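Local structure of SAG family member (Sag19) (Eimeria tenella, 6ZZB) at residues 40-52 and 98-112. The protein is a surface antigen of the parasite Eimeria tenella whose precise function is unknown, a member of the SAG family apparently related to the CAP proteins. Residues are numbered along the deposited sequence; the frame is centred on the assembly and turned at random. Where two conformers were deposited one is given.
Sequences TPTPPQADEKTED and PKIAVTLAGSNVDTC
Pro-41 lays CB against the side-chain amide of Asn-108, 3.6 Å from CG, and so begins a contact that illustrates how a proline-rich extended segment can be fixed with very few direct hydrogen bonds. Water reinforces this end: one molecule donates to both Pro-41 O and Ser-107 O, while another accepts from Thr-42 N and donates to Asn-108 OD1. Chi1 of -173° swings the Asn-108 amide away from its own N, and Asp-110 N reaches OD1 from above the amide plane, 2.9 Å away, in an Asx turn, so one amide oxygen serves both the turn and the bridging water. At Thr-42 comes the sole direct hydrogen bond between the segments, Val-109 N to Thr-42 O, 2.8 Å long and practically straight (179°). Pro-43 adds a minor, bent CA-H...O contact, its CA 3.2 Å from Ser-107 O. Pro-44, buried, wedges its ring into the bend where Gly-106, with positive phi, leaves helix 98-105: CD lies 3.0 Å from Gly-106 O, CB meets Val-109 CG2 and Cys-112 SG, and CG reaches Ala-105 CB and Val-102 CG1. Ala-46 then points its methyl at the helix, 3.6 Å from Pro-98 O and 3.8 Å from Val-102 CG2. Strand 46-48 thus runs roughly antiparallel to helix 98-105, their axes 7.9 Å apart at closest approach, and pairs antiparallel with strand 190-196. The helix rests on that strand and on 203-211, through Pro-98 on Ala-194 and Leu-104 on Phe-207, while the Cys-112–Cys-199 disulfide ties the following loop to the turn between them.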
# COMPACT_ATOMS: atom_id res chain seq x y z
N THR A 40 -12.60 -19.04 -20.71
CA THR A 40 -11.38 -18.64 -19.94
C THR A 40 -11.36 -17.12 -19.80
O THR A 40 -11.36 -16.41 -20.80
CB THR A 40 -10.09 -19.10 -20.64
OG1 THR A 40 -10.19 -20.51 -20.84
CG2 THR A 40 -8.84 -18.77 -19.85
N PRO A 41 -11.23 -16.55 -18.57
CA PRO A 41 -11.52 -15.14 -18.37
C PRO A 41 -10.34 -14.27 -18.82
O PRO A 41 -9.22 -14.70 -18.82
CB PRO A 41 -11.73 -15.06 -16.86
CG PRO A 41 -10.73 -16.07 -16.32
CD PRO A 41 -10.67 -17.17 -17.36
N THR A 42 -10.65 -13.04 -19.23
CA THR A 42 -9.66 -11.99 -19.53
C THR A 42 -9.42 -11.25 -18.22
O THR A 42 -10.37 -10.83 -17.59
CB THR A 42 -10.18 -11.02 -20.58
OG1 THR A 42 -10.43 -11.80 -21.75
CG2 THR A 42 -9.20 -9.91 -20.87
N PRO A 43 -8.16 -11.11 -17.74
CA PRO A 43 -7.94 -10.38 -16.49
C PRO A 43 -8.06 -8.89 -16.72
O PRO A 43 -7.89 -8.37 -17.84
CB PRO A 43 -6.50 -10.76 -16.15
CG PRO A 43 -5.84 -10.87 -17.49
CD PRO A 43 -6.90 -11.51 -18.39
N PRO A 44 -8.28 -8.12 -15.64
CA PRO A 44 -8.16 -6.67 -15.71
C PRO A 44 -6.71 -6.32 -16.04
O PRO A 44 -5.82 -7.12 -15.83
CB PRO A 44 -8.54 -6.21 -14.32
CG PRO A 44 -8.14 -7.36 -13.43
CD PRO A 44 -8.45 -8.59 -14.26
N GLN A 45 -6.55 -5.12 -16.56
CA GLN A 45 -5.23 -4.55 -16.87
C GLN A 45 -4.92 -3.45 -15.87
O GLN A 45 -5.84 -2.82 -15.35
CB GLN A 45 -5.23 -4.00 -18.29
CG GLN A 45 -5.28 -5.09 -19.35
CD GLN A 45 -4.86 -4.55 -20.70
OE1 GLN A 45 -5.33 -3.50 -21.14
NE2 GLN A 45 -3.91 -5.22 -21.32
N ALA A 46 -3.65 -3.25 -15.61
CA ALA A 46 -3.20 -2.20 -14.67
C ALA A 46 -2.27 -1.23 -15.39
O ALA A 46 -1.53 -1.65 -16.26
CB ALA A 46 -2.51 -2.82 -13.47
N ASP A 47 -2.31 0.01 -14.95
CA ASP A 47 -1.43 1.12 -15.39
C ASP A 47 -0.51 1.46 -14.22
O ASP A 47 -0.94 1.41 -13.06
CB ASP A 47 -2.21 2.37 -15.79
CG ASP A 47 -2.66 2.36 -17.24
OD1 ASP A 47 -2.50 1.30 -17.89
OD2 ASP A 47 -3.16 3.40 -17.70
N GLU A 48 0.70 1.85 -14.55
CA GLU A 48 1.65 2.40 -13.57
C GLU A 48 1.13 3.76 -13.10
O GLU A 48 0.58 4.53 -13.89
CB GLU A 48 2.99 2.47 -14.31
CG GLU A 48 4.14 3.00 -13.51
CD GLU A 48 4.49 4.45 -13.79
OE1 GLU A 48 3.58 5.21 -14.17
OE2 GLU A 48 5.68 4.79 -13.67
N LYS A 49 1.23 4.02 -11.80
CA LYS A 49 0.67 5.21 -11.16
C LYS A 49 1.70 5.92 -10.28
O LYS A 49 1.32 6.84 -9.54
CB LYS A 49 -0.55 4.85 -10.32
CG LYS A 49 -1.74 4.29 -11.07
CD LYS A 49 -2.28 5.22 -12.11
CE LYS A 49 -3.68 4.82 -12.58
NZ LYS A 49 -4.14 5.68 -13.69
N THR A 50 2.98 5.58 -10.34
CA THR A 50 3.96 6.14 -9.41
C THR A 50 4.02 7.65 -9.55
O THR A 50 3.98 8.37 -8.54
CB THR A 50 5.34 5.53 -9.59
OG1 THR A 50 5.16 4.09 -9.56
CG2 THR A 50 6.31 6.03 -8.56
N GLU A 51 4.09 8.16 -10.77
CA GLU A 51 4.16 9.63 -10.93
C GLU A 51 2.86 10.30 -10.48
O GLU A 51 2.89 11.50 -10.17
CB GLU A 51 4.45 9.99 -12.39
CG GLU A 51 5.84 9.62 -12.86
CD GLU A 51 6.05 8.19 -13.29
OE1 GLU A 51 5.05 7.44 -13.39
OE2 GLU A 51 7.21 7.83 -13.51
N ASP A 52 1.73 9.63 -10.55
CA ASP A 52 0.44 10.20 -10.12
C ASP A 52 0.36 10.25 -8.59
O ASP A 52 -0.48 11.03 -8.08
CB ASP A 52 -0.73 9.41 -10.68
CG ASP A 52 -1.99 10.23 -10.71
OD1 ASP A 52 -1.93 11.37 -11.24
OD2 ASP A 52 -3.01 9.79 -10.13
N PRO A 98 2.09 -3.46 -11.07
CA PRO A 98 0.93 -3.73 -11.93
C PRO A 98 0.44 -5.18 -11.82
O PRO A 98 -0.76 -5.41 -11.75
CB PRO A 98 1.45 -3.43 -13.34
CG PRO A 98 2.54 -2.42 -13.11
CD PRO A 98 3.20 -2.82 -11.81
N LYS A 99 1.36 -6.13 -11.79
CA LYS A 99 0.95 -7.55 -11.74
C LYS A 99 0.28 -7.84 -10.41
O LYS A 99 -0.66 -8.66 -10.36
CB LYS A 99 2.13 -8.48 -11.94
CG LYS A 99 2.76 -8.34 -13.31
CD LYS A 99 4.05 -9.12 -13.41
CE LYS A 99 4.65 -9.08 -14.79
NZ LYS A 99 5.89 -9.90 -14.83
N ILE A 100 0.74 -7.24 -9.32
CA ILE A 100 0.12 -7.47 -8.00
C ILE A 100 -1.25 -6.79 -7.96
O ILE A 100 -2.20 -7.41 -7.44
CB ILE A 100 1.05 -7.01 -6.88
CG1 ILE A 100 2.25 -7.95 -6.79
CG2 ILE A 100 0.31 -6.92 -5.55
CD1 ILE A 100 3.42 -7.41 -5.97
N ALA A 101 -1.40 -5.59 -8.50
CA ALA A 101 -2.73 -4.94 -8.51
C ALA A 101 -3.74 -5.87 -9.21
O ALA A 101 -4.87 -6.05 -8.71
CB ALA A 101 -2.66 -3.58 -9.18
N VAL A 102 -3.34 -6.44 -10.33
CA VAL A 102 -4.20 -7.39 -11.10
C VAL A 102 -4.48 -8.62 -10.23
O VAL A 102 -5.63 -9.08 -10.14
CB VAL A 102 -3.57 -7.73 -12.45
CG1 VAL A 102 -4.28 -8.93 -13.10
CG2 VAL A 102 -3.55 -6.51 -13.36
N THR A 103 -3.45 -9.19 -9.63
CA THR A 103 -3.62 -10.38 -8.76
C THR A 103 -4.66 -10.10 -7.68
O THR A 103 -5.48 -10.98 -7.35
CB THR A 103 -2.28 -10.82 -8.14
OG1 THR A 103 -1.41 -11.17 -9.22
CG2 THR A 103 -2.44 -11.97 -7.17
N LEU A 104 -4.61 -8.93 -7.05
CA LEU A 104 -5.50 -8.54 -5.95
C LEU A 104 -6.93 -8.27 -6.46
O LEU A 104 -7.87 -8.57 -5.70
CB LEU A 104 -4.94 -7.31 -5.24
CG LEU A 104 -3.63 -7.55 -4.48
CD1 LEU A 104 -3.09 -6.23 -3.96
CD2 LEU A 104 -3.80 -8.52 -3.33
N ALA A 105 -7.09 -7.67 -7.63
CA ALA A 105 -8.44 -7.30 -8.14
C ALA A 105 -9.21 -8.55 -8.57
O ALA A 105 -10.44 -8.59 -8.32
CB ALA A 105 -8.32 -6.38 -9.31
N GLY A 106 -8.52 -9.54 -9.08
CA GLY A 106 -9.12 -10.78 -9.61
C GLY A 106 -8.71 -11.04 -11.03
O GLY A 106 -8.23 -10.13 -11.72
N SER A 107 -8.95 -12.26 -11.50
CA SER A 107 -8.45 -12.74 -12.81
C SER A 107 -9.52 -12.58 -13.90
O SER A 107 -9.18 -12.93 -15.05
CB SER A 107 -7.99 -14.17 -12.71
OG SER A 107 -6.76 -14.24 -12.01
N ASN A 108 -10.67 -12.04 -13.55
CA ASN A 108 -11.77 -11.80 -14.53
C ASN A 108 -12.18 -10.34 -14.45
O ASN A 108 -12.84 -9.95 -13.47
CB ASN A 108 -12.92 -12.76 -14.28
CG ASN A 108 -13.99 -12.69 -15.35
OD1 ASN A 108 -13.89 -11.87 -16.26
ND2 ASN A 108 -15.01 -13.53 -15.22
N VAL A 109 -11.84 -9.63 -15.53
CA VAL A 109 -12.23 -8.20 -15.68
C VAL A 109 -13.76 -8.02 -15.55
O VAL A 109 -14.21 -6.94 -15.18
CB VAL A 109 -11.66 -7.66 -16.99
CG1 VAL A 109 -12.41 -8.20 -18.22
CG2 VAL A 109 -11.63 -6.14 -17.04
N ASP A 110 -14.54 -9.08 -15.81
CA ASP A 110 -16.03 -9.02 -15.73
C ASP A 110 -16.50 -8.94 -14.28
O ASP A 110 -17.64 -8.49 -14.04
CB ASP A 110 -16.69 -10.19 -16.46
CG ASP A 110 -16.44 -10.19 -17.96
OD1 ASP A 110 -16.05 -9.15 -18.50
OD2 ASP A 110 -16.62 -11.27 -18.59
N THR A 111 -15.69 -9.35 -13.30
CA THR A 111 -16.14 -9.40 -11.89
C THR A 111 -15.24 -8.59 -10.93
O THR A 111 -15.77 -8.01 -9.99
CB THR A 111 -16.25 -10.85 -11.38
OG1 THR A 111 -14.94 -11.41 -11.30
CG2 THR A 111 -17.12 -11.70 -12.27
N CYS A 112 -13.93 -8.62 -11.14
CA CYS A 112 -12.93 -8.12 -10.15
C CYS A 112 -13.46 -8.39 -8.75
O CYS A 112 -13.51 -7.51 -7.92
CB CYS A 112 -12.60 -6.64 -10.37
SG CYS A 112 -11.72 -6.40 -11.91
O HOH W 1 -7.49 -14.44 -16.29
O HOH W 2 -13.49 -12.34 -18.91